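Local coordinates for protein B-agarase (Saccharophagus degradans, PDB 4BQ2) that hydrolyses agarose as a family 50 exo-beta-agarase, probably releasing short products from chain ends, with a calcium-binding carbohydrate-binding-module-like domain packed beside its catalytic part, at residues I26-G31 against P36-K41; D103-V106 against S111-A114; F74-V79 against T84-D89; F6-E9 against V13-N16; Q60-S65 against A167-S172. One frame throughout, in Å; residues are numbered along the deposited sequence. Where two conformers were deposited one is given.

Contact 1: residues I26-G31 against P36-K41; sequences IETYTG and PSKGLK. With CA (calcium ion), chain K.
Glu-27 O accepts the shortest backbone bond of this strand pair, from Gly-39 N at 2.7 Å with an N-H...O angle of 173°, and the same oxygen is also approached by the CA-H of Lys-38. Glu-27 N answers with a bond to Gly-39 O in the carbonyl plane, and two residues further along Tyr-29 and Ser-37 exchange a second pair of bonds, the one from Ser-37 N to Tyr-29 O spanning 2.9 Å. The two strands therefore form an antiparallel beta hairpin at the outer end of the agarase CBM-like domain, with Glu-27/Gly-39 and Tyr-29/Ser-37 as its hydrogen-bonded pairs. On the face that carries these pairs, the Tyr-29 ring leans across to the opposite strand; its chi1 of 77° sets CG between the backbone N and the carbonyl carbon, and the edge at CD1 and CE1 lies against Gly-39 N, 3.7 Å from CD1. Gly-39 brings no side chain into that space. The ring's hydroxyl reaches on to Asp-185, a ligand of the calcium ion. Ser-37 OG, anti to its own backbone N, binds the calcium at 2.6 Å, and Lys-38 O binds it at 2.3 Å; Asp-7, Glu-9, Asp-185 and a water complete the site. Also on this face, the aliphatic part of Lys-41 passes Glu-27 CG, while Glu-27 OE2 turns back to Ser-25. On the other face, Ile-26 meets Lys-38 at about a right angle, CG2 to CB, while its CD1 touches Leu-40 CD1 at 4.0 Å. Thr-28 CG2 rests on Pro-36 CB at 3.7 Å.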
# COMPACT_ATOMS: atom_id res chain seq x y z
N ILE A 26 -20.61 29.96 -7.11
CA ILE A 26 -20.84 29.72 -8.53
C ILE A 26 -20.06 30.76 -9.30
O ILE A 26 -20.21 31.96 -9.06
CB ILE A 26 -22.33 29.78 -8.92
CG1 ILE A 26 -23.18 28.81 -8.10
CG2 ILE A 26 -22.51 29.50 -10.43
CD1 ILE A 26 -22.86 27.34 -8.30
N GLU A 27 -19.21 30.30 -10.21
CA GLU A 27 -18.40 31.18 -11.05
C GLU A 27 -18.47 30.71 -12.50
O GLU A 27 -18.79 29.56 -12.78
CB GLU A 27 -16.92 31.18 -10.64
CG GLU A 27 -16.60 31.20 -9.14
CD GLU A 27 -16.81 32.56 -8.49
OE1 GLU A 27 -17.09 33.54 -9.23
OE2 GLU A 27 -16.69 32.64 -7.24
N THR A 28 -18.13 31.63 -13.41
CA THR A 28 -17.95 31.29 -14.82
C THR A 28 -16.52 30.81 -15.06
O THR A 28 -15.55 31.43 -14.57
CB THR A 28 -18.32 32.50 -15.73
OG1 THR A 28 -19.69 32.80 -15.54
CG2 THR A 28 -18.11 32.16 -17.21
N TYR A 29 -16.39 29.70 -15.77
CA TYR A 29 -15.09 29.05 -16.05
C TYR A 29 -15.22 28.53 -17.50
O TYR A 29 -16.36 28.44 -18.00
CB TYR A 29 -14.86 27.87 -15.08
CG TYR A 29 -15.70 26.69 -15.52
CD1 TYR A 29 -17.08 26.66 -15.28
CD2 TYR A 29 -15.14 25.66 -16.25
CE1 TYR A 29 -17.86 25.61 -15.72
CE2 TYR A 29 -15.93 24.61 -16.72
CZ TYR A 29 -17.29 24.60 -16.46
OH TYR A 29 -18.06 23.57 -16.95
N THR A 30 -14.11 28.17 -18.15
CA THR A 30 -14.12 27.50 -19.47
C THR A 30 -14.35 25.99 -19.43
O THR A 30 -13.51 25.22 -18.91
CB THR A 30 -12.81 27.78 -20.23
OG1 THR A 30 -12.64 29.20 -20.37
CG2 THR A 30 -12.82 27.09 -21.61
N GLY A 31 -15.48 25.54 -19.97
CA GLY A 31 -15.83 24.12 -19.94
C GLY A 31 -15.04 23.22 -20.89
O GLY A 31 -14.19 23.70 -21.65
N PRO A 36 -17.42 28.95 -21.99
CA PRO A 36 -17.66 29.38 -20.61
C PRO A 36 -19.02 28.86 -20.11
O PRO A 36 -19.99 28.77 -20.88
CB PRO A 36 -17.69 30.89 -20.70
CG PRO A 36 -16.86 31.23 -21.88
CD PRO A 36 -16.95 30.06 -22.84
N SER A 37 -19.09 28.52 -18.85
CA SER A 37 -20.31 27.98 -18.28
C SER A 37 -20.27 28.34 -16.81
O SER A 37 -19.22 28.65 -16.31
CB SER A 37 -20.35 26.48 -18.46
OG SER A 37 -21.62 25.95 -18.11
N LYS A 38 -21.40 28.32 -16.12
CA LYS A 38 -21.38 28.47 -14.67
C LYS A 38 -21.01 27.14 -14.01
O LYS A 38 -21.61 26.12 -14.32
CB LYS A 38 -22.74 28.93 -14.16
CG LYS A 38 -23.26 30.22 -14.76
CD LYS A 38 -22.83 31.45 -14.01
CE LYS A 38 -23.95 32.49 -14.04
NZ LYS A 38 -24.83 32.37 -15.23
N GLY A 39 -20.03 27.16 -13.10
CA GLY A 39 -19.62 25.95 -12.38
C GLY A 39 -19.55 26.18 -10.87
O GLY A 39 -19.62 27.32 -10.40
N LEU A 40 -19.47 25.09 -10.12
CA LEU A 40 -19.28 25.18 -8.68
C LEU A 40 -17.80 25.23 -8.36
O LEU A 40 -17.05 24.25 -8.58
CB LEU A 40 -19.90 23.97 -8.00
CG LEU A 40 -19.78 23.97 -6.47
CD1 LEU A 40 -20.79 24.91 -5.84
CD2 LEU A 40 -20.02 22.55 -6.01
N LYS A 41 -17.40 26.37 -7.80
CA LYS A 41 -16.03 26.57 -7.38
C LYS A 41 -15.90 26.08 -5.93
O LYS A 41 -16.59 26.58 -5.05
CB LYS A 41 -15.62 28.04 -7.49
CG LYS A 41 -14.18 28.26 -7.04
CD LYS A 41 -13.81 29.73 -7.02
CE LYS A 41 -12.37 29.85 -6.53
NZ LYS A 41 -11.77 31.15 -6.94
CA CA K . -22.69 24.88 -15.95
O HOH W 1 -23.50 23.89 -17.60

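Contact 2: residues D103-V106 against S111-A114; sequences DIPV and SYYA
Ile-104 sets its terminal methyl over one face of the Tyr-112 ring, in a CH-pi contact that is the tightly packed part of this pair. CD1 stands 3.9 Å from the ring centroid, 18° off the ring normal, and is displaced slightly toward the rim, with CZ its nearest ring atom at 3.7 Å. With CG1 anti to the carbonyl carbon (chi1 -45°) and a further bend at chi2 of -61°, the branch carries CD1 to the ring although the backbones stay well apart: the CA atoms of Ile-104 and Tyr-112 are 9.3 Å from each other. At the hydroxyl end the fit is different in kind. Pro-105 CD lies 3.3 Å from Tyr-112 OH, and Asp-103 O stands 3.5 Å from that oxygen without a hydrogen bond between them. The polar partner of the hydroxyl is instead Arg-150, which also forms a salt bridge with Asp-103, tying the two segments together through a third strand. Beyond Pro-105 the chain turns outward, and Val-106 is exposed to solvent. Ile-76 and Phe-86 join the buried side, both touching Ile-104, and Tyr-112 also packs on Ile-76 and Phe-152. The aliphatic tip and the aromatic face thus come from the two strands on either side of strand 150-155, home of Arg-150, within a beta-rich CBM-like domain that is probably a beta-sandwich.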
# COMPACT_ATOMS: atom_id res chain seq x y z
N ASP A 103 -6.67 11.77 -10.07
CA ASP A 103 -6.03 13.09 -10.03
C ASP A 103 -6.82 14.05 -10.89
O ASP A 103 -7.32 13.65 -11.95
CB ASP A 103 -4.62 13.01 -10.66
CG ASP A 103 -4.65 12.55 -12.10
OD1 ASP A 103 -4.95 11.34 -12.32
OD2 ASP A 103 -4.38 13.40 -13.00
N ILE A 104 -6.93 15.30 -10.43
CA ILE A 104 -7.55 16.39 -11.18
C ILE A 104 -6.47 17.42 -11.45
O ILE A 104 -6.06 18.17 -10.55
CB ILE A 104 -8.72 17.06 -10.43
CG1 ILE A 104 -9.67 16.01 -9.80
CG2 ILE A 104 -9.41 18.04 -11.37
CD1 ILE A 104 -10.36 15.04 -10.78
N PRO A 105 -5.97 17.45 -12.70
CA PRO A 105 -4.92 18.40 -13.05
C PRO A 105 -5.44 19.83 -13.14
O PRO A 105 -6.63 20.04 -13.33
CB PRO A 105 -4.44 17.93 -14.46
CG PRO A 105 -4.90 16.51 -14.56
CD PRO A 105 -6.19 16.46 -13.77
N VAL A 106 -4.53 20.79 -12.97
CA VAL A 106 -4.77 22.20 -13.29
C VAL A 106 -4.70 22.32 -14.81
O VAL A 106 -3.95 21.57 -15.44
CB VAL A 106 -3.69 23.10 -12.65
CG1 VAL A 106 -3.93 24.56 -12.97
CG2 VAL A 106 -3.68 22.93 -11.14
N SER A 111 -13.87 15.60 -18.45
CA SER A 111 -15.02 14.86 -17.91
C SER A 111 -14.53 13.58 -17.27
O SER A 111 -13.63 12.90 -17.84
CB SER A 111 -16.02 14.45 -19.01
OG SER A 111 -16.88 15.51 -19.37
N TYR A 112 -15.13 13.25 -16.13
CA TYR A 112 -14.71 12.11 -15.34
C TYR A 112 -15.91 11.20 -15.09
O TYR A 112 -17.00 11.69 -14.79
CB TYR A 112 -14.13 12.60 -13.99
CG TYR A 112 -12.82 13.31 -14.14
CD1 TYR A 112 -12.76 14.69 -14.41
CD2 TYR A 112 -11.63 12.60 -14.03
CE1 TYR A 112 -11.56 15.34 -14.56
CE2 TYR A 112 -10.42 13.23 -14.17
CZ TYR A 112 -10.38 14.60 -14.46
OH TYR A 112 -9.13 15.20 -14.58
N TYR A 113 -15.74 9.89 -15.17
CA TYR A 113 -16.90 9.04 -14.88
C TYR A 113 -16.65 7.91 -13.93
O TYR A 113 -15.55 7.37 -13.86
CB TYR A 113 -17.57 8.51 -16.18
CG TYR A 113 -16.67 7.59 -17.00
CD1 TYR A 113 -15.80 8.12 -17.96
CD2 TYR A 113 -16.72 6.21 -16.84
CE1 TYR A 113 -14.99 7.29 -18.74
CE2 TYR A 113 -15.93 5.37 -17.61
CZ TYR A 113 -15.07 5.92 -18.56
OH TYR A 113 -14.27 5.07 -19.30
N ALA A 114 -17.72 7.55 -13.21
CA ALA A 114 -17.71 6.43 -12.32
C ALA A 114 -18.90 5.56 -12.65
O ALA A 114 -20.06 5.98 -12.54
CB ALA A 114 -17.77 6.90 -10.86

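Contact 3: residues F74-V79 against T84-D89; sequences FDIVSV and TQFYLD
Ser-78 OG and Thr-84 OG1 meet at 2.8 Å, Thr-84 giving the proton, in the polar part of an otherwise apolar contact. Ser-78 OG is also bonded to Ile-104 O, so this buried hydroxyl is engaged on two fronts. Next along the strands, Ile-76 CG2 reaches the edge of the Phe-86 ring, close to the ring plane, with CE2 at 4.0 Å. The other branch of the isoleucine comes to the same edge, its CD1 lying 4.2 Å from Phe-86 CD2, so that the two methyls straddle the ring plane. Furthest from the hydroxyl pair, the Phe-74 ring touches Leu-88 through CZ, 3.8 Å from CD1. Leu-88 has CG anti to the backbone N (chi1 165°), which carries that methyl across toward the phenylalanine. The three pairs lie along strands that run in roughly opposite directions, 141° apart, and the separation widens along them: CA atoms are 6.3 Å apart at Ser-78 and Thr-84 but 10.6 Å at Phe-74 and Leu-88. No backbone bond joins the segments, and side chains alone bridge the interior between them. Leu-171 and Val-182 pack on Phe-86, and Ile-187 on Phe-74. Strand 70-79 is hydrogen-bonded to strands 110-115 and 180-191, whereas strand 84-92 lies between 97-104 and 166-174, and the six touching side chains are buried between these two groups of strands.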
# COMPACT_ATOMS: atom_id res chain seq x y z
N PHE A 74 -18.79 13.77 -14.00
CA PHE A 74 -18.51 15.12 -13.47
C PHE A 74 -17.50 15.77 -14.39
O PHE A 74 -16.56 15.09 -14.84
CB PHE A 74 -17.83 15.07 -12.09
CG PHE A 74 -18.52 14.21 -11.07
CD1 PHE A 74 -18.38 12.83 -11.08
CD2 PHE A 74 -19.19 14.80 -10.01
CE1 PHE A 74 -18.99 12.04 -10.11
CE2 PHE A 74 -19.83 14.03 -9.04
CZ PHE A 74 -19.71 12.65 -9.08
N ASP A 75 -17.67 17.07 -14.68
CA ASP A 75 -16.61 17.86 -15.34
C ASP A 75 -15.86 18.54 -14.20
O ASP A 75 -16.47 19.15 -13.33
CB ASP A 75 -17.18 18.92 -16.30
CG ASP A 75 -17.94 18.33 -17.49
OD1 ASP A 75 -17.95 17.09 -17.68
OD2 ASP A 75 -18.59 19.13 -18.20
N ILE A 76 -14.54 18.37 -14.15
CA ILE A 76 -13.76 18.89 -13.02
C ILE A 76 -12.43 19.43 -13.51
O ILE A 76 -11.85 18.90 -14.48
CB ILE A 76 -13.48 17.78 -11.94
CG1 ILE A 76 -14.68 16.84 -11.77
CG2 ILE A 76 -13.06 18.39 -10.59
CD1 ILE A 76 -14.43 15.69 -10.79
N VAL A 77 -11.93 20.48 -12.85
CA VAL A 77 -10.56 20.94 -13.10
C VAL A 77 -10.03 21.55 -11.82
O VAL A 77 -10.83 22.03 -11.02
CB VAL A 77 -10.52 22.01 -14.21
CG1 VAL A 77 -11.13 23.32 -13.73
CG2 VAL A 77 -9.09 22.24 -14.69
N SER A 78 -8.71 21.52 -11.60
CA SER A 78 -8.11 22.17 -10.42
C SER A 78 -7.67 23.57 -10.83
O SER A 78 -7.42 23.81 -11.99
CB SER A 78 -6.88 21.39 -9.89
OG SER A 78 -7.28 20.15 -9.37
N VAL A 79 -7.63 24.50 -9.89
CA VAL A 79 -7.21 25.86 -10.20
C VAL A 79 -6.06 26.14 -9.26
O VAL A 79 -6.04 25.61 -8.15
CB VAL A 79 -8.36 26.86 -9.99
CG1 VAL A 79 -7.92 28.28 -10.30
CG2 VAL A 79 -9.55 26.48 -10.88
N THR A 84 -5.25 17.99 -7.64
CA THR A 84 -6.14 17.54 -6.58
C THR A 84 -6.48 16.09 -6.79
O THR A 84 -6.94 15.72 -7.87
CB THR A 84 -7.48 18.36 -6.62
OG1 THR A 84 -7.19 19.75 -6.57
CG2 THR A 84 -8.40 17.97 -5.48
N GLN A 85 -6.29 15.25 -5.78
CA GLN A 85 -6.76 13.88 -5.83
C GLN A 85 -8.11 13.85 -5.09
O GLN A 85 -8.17 14.09 -3.87
CB GLN A 85 -5.76 12.89 -5.19
CG GLN A 85 -6.35 11.48 -5.10
CD GLN A 85 -5.42 10.47 -4.48
OE1 GLN A 85 -4.32 10.81 -4.03
NE2 GLN A 85 -5.89 9.22 -4.38
N PHE A 86 -9.18 13.61 -5.85
CA PHE A 86 -10.50 13.46 -5.29
C PHE A 86 -10.78 12.00 -4.96
O PHE A 86 -10.49 11.09 -5.79
CB PHE A 86 -11.57 13.94 -6.30
CG PHE A 86 -12.13 15.28 -6.01
CD1 PHE A 86 -12.20 15.77 -4.68
CD2 PHE A 86 -12.64 16.07 -7.04
CE1 PHE A 86 -12.77 17.01 -4.40
CE2 PHE A 86 -13.20 17.31 -6.77
CZ PHE A 86 -13.25 17.79 -5.45
N TYR A 87 -11.37 11.78 -3.79
CA TYR A 87 -11.98 10.52 -3.44
C TYR A 87 -13.46 10.66 -3.70
O TYR A 87 -14.08 11.59 -3.19
CB TYR A 87 -11.72 10.19 -1.98
CG TYR A 87 -10.27 9.83 -1.71
CD1 TYR A 87 -9.34 10.82 -1.42
CD2 TYR A 87 -9.84 8.52 -1.78
CE1 TYR A 87 -7.99 10.51 -1.17
CE2 TYR A 87 -8.50 8.18 -1.55
CZ TYR A 87 -7.59 9.18 -1.25
OH TYR A 87 -6.27 8.83 -1.01
N LEU A 88 -14.02 9.77 -4.53
CA LEU A 88 -15.44 9.77 -4.79
C LEU A 88 -16.01 8.57 -4.02
O LEU A 88 -15.63 7.44 -4.30
CB LEU A 88 -15.71 9.65 -6.31
CG LEU A 88 -17.16 9.28 -6.63
CD1 LEU A 88 -18.07 10.49 -6.39
CD2 LEU A 88 -17.30 8.72 -8.07
N ASP A 89 -16.87 8.86 -3.04
CA ASP A 89 -17.54 7.82 -2.27
C ASP A 89 -19.02 7.97 -2.55
O ASP A 89 -19.57 9.05 -2.42
CB ASP A 89 -17.30 8.03 -0.78
CG ASP A 89 -15.85 7.74 -0.37
OD1 ASP A 89 -15.54 6.55 -0.17
OD2 ASP A 89 -15.04 8.70 -0.27

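Contact 4: residues F6-E9 against V13-N16; sequences FDFE and VPSN. With CA (calcium ion), chain K.
The rings of Phe-6 and Phe-8 both receive the pyrrolidine of Pro-14, but at different places. Pro-14 CD comes up in the plane of the Phe-8 ring at its edge, 3.8 Å from CE1, and the two side chains stand at about a right angle. Toward Phe-6 the approach is oblique: Pro-14 CG is 3.5 Å from CD1, and Pro-14 CB is 3.7 Å from CE1. In both phenylalanines CG lies anti to the carbonyl carbon (chi1 -60° in Phe-6), which helps bring the two rings to the same proline. The proline and both rings belong to the connection between strands 3-6 and 17-20 of the CBM-like domain, and two further residues of it bind the calcium ion. There, Asp-7 O binds the metal at 2.3 Å and Glu-9 OE2 at 2.4 Å. The turn between them is an Asx turn, in which Asp-7 OD1 accepts a bond of 3.0 Å from Glu-9 N, met from above the carboxylate plane. Asp-7 thus serves the ion through its main chain while its carboxylate fixes the backbone that leads to the second ligand. Ile-26 of the neighbouring hairpin and Asp-185 pack on Phe-8, while Ile-17 and Ile-187 pack on Phe-6.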
# COMPACT_ATOMS: atom_id res chain seq x y z
N PHE A 6 -26.77 18.38 -11.87
CA PHE A 6 -26.39 19.74 -11.48
C PHE A 6 -25.57 20.38 -12.60
O PHE A 6 -24.43 19.97 -12.84
CB PHE A 6 -25.53 19.77 -10.19
CG PHE A 6 -26.23 19.20 -8.99
CD1 PHE A 6 -27.08 19.99 -8.19
CD2 PHE A 6 -26.10 17.84 -8.68
CE1 PHE A 6 -27.74 19.44 -7.09
CE2 PHE A 6 -26.77 17.29 -7.58
CZ PHE A 6 -27.58 18.09 -6.79
N ASP A 7 -26.14 21.38 -13.27
CA ASP A 7 -25.36 22.17 -14.25
C ASP A 7 -25.03 23.57 -13.74
O ASP A 7 -24.36 24.33 -14.43
CB ASP A 7 -26.02 22.22 -15.63
CG ASP A 7 -27.36 22.94 -15.65
OD1 ASP A 7 -27.72 23.71 -14.73
OD2 ASP A 7 -28.09 22.71 -16.62
N PHE A 8 -25.53 23.90 -12.55
CA PHE A 8 -25.27 25.19 -11.86
C PHE A 8 -25.72 26.46 -12.60
O PHE A 8 -25.31 27.57 -12.23
CB PHE A 8 -23.82 25.27 -11.36
CG PHE A 8 -23.42 24.06 -10.56
CD1 PHE A 8 -23.86 23.92 -9.25
CD2 PHE A 8 -22.69 23.02 -11.14
CE1 PHE A 8 -23.54 22.78 -8.50
CE2 PHE A 8 -22.37 21.88 -10.40
CZ PHE A 8 -22.80 21.77 -9.08
N GLU A 9 -26.57 26.29 -13.62
CA GLU A 9 -26.97 27.42 -14.48
C GLU A 9 -27.98 28.39 -13.85
O GLU A 9 -28.05 29.54 -14.23
CB GLU A 9 -27.49 26.91 -15.84
CG GLU A 9 -26.41 26.22 -16.65
CD GLU A 9 -25.21 27.12 -16.86
OE1 GLU A 9 -25.42 28.27 -17.30
OE2 GLU A 9 -24.06 26.73 -16.53
N VAL A 13 -26.06 27.90 -5.30
CA VAL A 13 -25.42 26.75 -4.68
C VAL A 13 -26.56 25.88 -4.15
O VAL A 13 -27.29 26.29 -3.23
CB VAL A 13 -24.44 27.17 -3.57
CG1 VAL A 13 -23.88 25.93 -2.90
CG2 VAL A 13 -23.31 28.03 -4.14
N PRO A 14 -26.74 24.68 -4.73
CA PRO A 14 -27.88 23.87 -4.34
C PRO A 14 -27.89 23.64 -2.85
O PRO A 14 -26.82 23.54 -2.22
CB PRO A 14 -27.66 22.55 -5.07
CG PRO A 14 -26.84 22.93 -6.27
CD PRO A 14 -25.94 24.03 -5.79
N SER A 15 -29.10 23.58 -2.28
CA SER A 15 -29.25 23.44 -0.84
C SER A 15 -29.03 22.01 -0.36
O SER A 15 -28.82 21.81 0.84
CB SER A 15 -30.60 24.00 -0.37
OG SER A 15 -31.68 23.21 -0.83
N ASN A 16 -29.08 21.04 -1.28
CA ASN A 16 -28.82 19.63 -0.99
C ASN A 16 -27.33 19.27 -1.01
O ASN A 16 -26.98 18.10 -0.85
CB ASN A 16 -29.56 18.72 -1.98
CG ASN A 16 -31.06 18.93 -1.95
OD1 ASN A 16 -31.65 19.27 -0.92
ND2 ASN A 16 -31.70 18.72 -3.10
CA CA K . -22.69 24.88 -15.95
O HOH W 1 -23.50 23.89 -17.60

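Contact 5: residues Q60-S65 against A167-S172; sequences QPWDWS and AKISLS
Ile-169 sends CD1 toward two tryptophans of the 60-65 loop, 3.5 Å from Trp-62 CZ3 and 3.7 Å from Trp-64 CH2. Its chi1 of -64° turns CG1 anti to the carbonyl carbon, and the nearly extended second torsion carries the methyl out to both indoles. It meets Trp-64 at the edge, close to the ring plane, and Trp-62 obliquely, that side chain crossing the isoleucine at about a right angle. The two tryptophans, which both leave the backbone with CG beside its own N, also overlap each other: Trp-64 CZ2 lies 3.4 Å above the Trp-62 plane, and Trp-62 CB lies 3.5 Å above that of Trp-64, each toward the rim. An Asx turn at Asp-63 shapes the loop here; OD1 receives both Ser-65 N and Ser-65 OG, each at 2.9 Å, the hydroxyl using the syn lone pair and the amide arriving nearly along the C-O bond. At the outer end, Pro-61 CG packs loosely on Ala-167 CB at 4.2 Å. Ala-167 and Lys-168 both face Thr-91 in a classic beta bulge, at the start of the strand that carries Ile-169 inward. Leu-72, Phe-74 and Leu-88 extend the apolar surroundings of Ile-169, and His-3, probably left from the expression tag, meets the Trp-64 ring with the two planes at about 85°.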
# COMPACT_ATOMS: atom_id res chain seq x y z
N GLN A 60 -34.61 12.36 0.13
CA GLN A 60 -34.82 10.91 0.12
C GLN A 60 -33.86 10.37 -0.94
O GLN A 60 -33.60 11.05 -1.93
CB GLN A 60 -36.26 10.60 -0.28
CG GLN A 60 -37.31 11.19 0.66
CD GLN A 60 -38.60 11.60 -0.06
OE1 GLN A 60 -38.62 11.82 -1.28
NE2 GLN A 60 -39.69 11.70 0.71
N PRO A 61 -33.34 9.14 -0.76
CA PRO A 61 -32.37 8.60 -1.73
C PRO A 61 -32.89 8.62 -3.17
O PRO A 61 -34.08 8.43 -3.39
CB PRO A 61 -32.18 7.16 -1.24
CG PRO A 61 -32.45 7.21 0.23
CD PRO A 61 -33.52 8.25 0.41
N TRP A 62 -32.01 8.87 -4.14
CA TRP A 62 -32.38 8.88 -5.57
C TRP A 62 -32.67 7.47 -6.06
O TRP A 62 -31.93 6.56 -5.76
CB TRP A 62 -31.23 9.38 -6.44
CG TRP A 62 -30.88 10.85 -6.44
CD1 TRP A 62 -31.61 11.87 -6.99
CD2 TRP A 62 -29.67 11.44 -5.96
NE1 TRP A 62 -30.95 13.06 -6.83
CE2 TRP A 62 -29.75 12.82 -6.22
CE3 TRP A 62 -28.53 10.93 -5.32
CZ2 TRP A 62 -28.74 13.71 -5.85
CZ3 TRP A 62 -27.52 11.83 -4.95
CH2 TRP A 62 -27.64 13.20 -5.22
N ASP A 63 -33.73 7.31 -6.84
CA ASP A 63 -34.01 6.02 -7.49
C ASP A 63 -33.51 6.01 -8.93
O ASP A 63 -34.17 6.53 -9.84
CB ASP A 63 -35.50 5.67 -7.43
CG ASP A 63 -35.81 4.28 -8.01
OD1 ASP A 63 -34.93 3.63 -8.61
OD2 ASP A 63 -36.96 3.84 -7.88
N TRP A 64 -32.32 5.43 -9.12
CA TRP A 64 -31.74 5.26 -10.46
C TRP A 64 -31.73 3.80 -10.89
O TRP A 64 -30.88 3.39 -11.70
CB TRP A 64 -30.29 5.82 -10.49
CG TRP A 64 -30.14 7.30 -10.17
CD1 TRP A 64 -31.06 8.30 -10.38
CD2 TRP A 64 -28.99 7.94 -9.60
NE1 TRP A 64 -30.55 9.51 -9.97
CE2 TRP A 64 -29.28 9.32 -9.49
CE3 TRP A 64 -27.72 7.48 -9.20
CZ2 TRP A 64 -28.36 10.24 -8.98
CZ3 TRP A 64 -26.81 8.40 -8.68
CH2 TRP A 64 -27.14 9.76 -8.57
N SER A 65 -32.65 2.99 -10.36
CA SER A 65 -32.67 1.57 -10.67
C SER A 65 -32.91 1.24 -12.16
O SER A 65 -32.60 0.14 -12.60
CB SER A 65 -33.68 0.81 -9.79
OG SER A 65 -35.00 1.18 -10.14
N ALA A 167 -28.00 7.48 -1.68
CA ALA A 167 -28.24 8.39 -0.57
C ALA A 167 -27.22 9.50 -0.44
O ALA A 167 -27.51 10.55 0.13
CB ALA A 167 -28.34 7.62 0.76
N LYS A 168 -26.01 9.29 -0.94
CA LYS A 168 -25.00 10.28 -0.74
C LYS A 168 -23.91 10.17 -1.79
O LYS A 168 -23.53 9.06 -2.18
CB LYS A 168 -24.40 10.13 0.65
CG LYS A 168 -23.33 11.14 0.99
CD LYS A 168 -22.60 10.73 2.25
CE LYS A 168 -22.94 11.64 3.38
NZ LYS A 168 -21.76 11.60 4.31
N ILE A 169 -23.45 11.32 -2.26
CA ILE A 169 -22.34 11.37 -3.20
C ILE A 169 -21.32 12.35 -2.64
O ILE A 169 -21.58 13.55 -2.50
CB ILE A 169 -22.78 11.80 -4.61
CG1 ILE A 169 -23.73 10.77 -5.20
CG2 ILE A 169 -21.56 11.99 -5.52
CD1 ILE A 169 -24.39 11.22 -6.48
N SER A 170 -20.14 11.84 -2.35
CA SER A 170 -19.13 12.63 -1.69
C SER A 170 -17.89 12.79 -2.57
O SER A 170 -17.46 11.81 -3.17
CB SER A 170 -18.74 11.90 -0.39
OG SER A 170 -17.61 12.49 0.14
N LEU A 171 -17.39 14.02 -2.69
CA LEU A 171 -16.07 14.29 -3.27
C LEU A 171 -15.19 14.92 -2.20
O LEU A 171 -15.50 15.99 -1.70
CB LEU A 171 -16.16 15.21 -4.49
CG LEU A 171 -16.65 14.57 -5.81
CD1 LEU A 171 -16.92 15.64 -6.85
CD2 LEU A 171 -15.68 13.54 -6.37
N SER A 172 -14.08 14.27 -1.86
CA SER A 172 -13.26 14.75 -0.76
C SER A 172 -11.78 14.81 -1.09
O SER A 172 -11.28 14.02 -1.90
CB SER A 172 -13.45 13.93 0.52
OG SER A 172 -13.22 12.52 0.32

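All five contacts belong to the agarase CBM-like domain. Contacts 1 and 4 share the calcium ion: the hairpin and the N-terminal loop supply ligands to one site, their centres 12 Å apart, and Lys-38 N probably bonds to Glu-9 OE2 at 3.1 Å. Contacts 2 and 3 have centres only 5 Å apart and form one core region, where Ile-104 N probably bonds to Thr-84 O at 2.6 Å. Contact 5 joins that core through adjacent strands, with Asp-89 O and Ser-170 N 2.8 Å apart, while its centre is 17 Å from that of contact 3. The Phe-74 side chain is about 12 Å from the calcium.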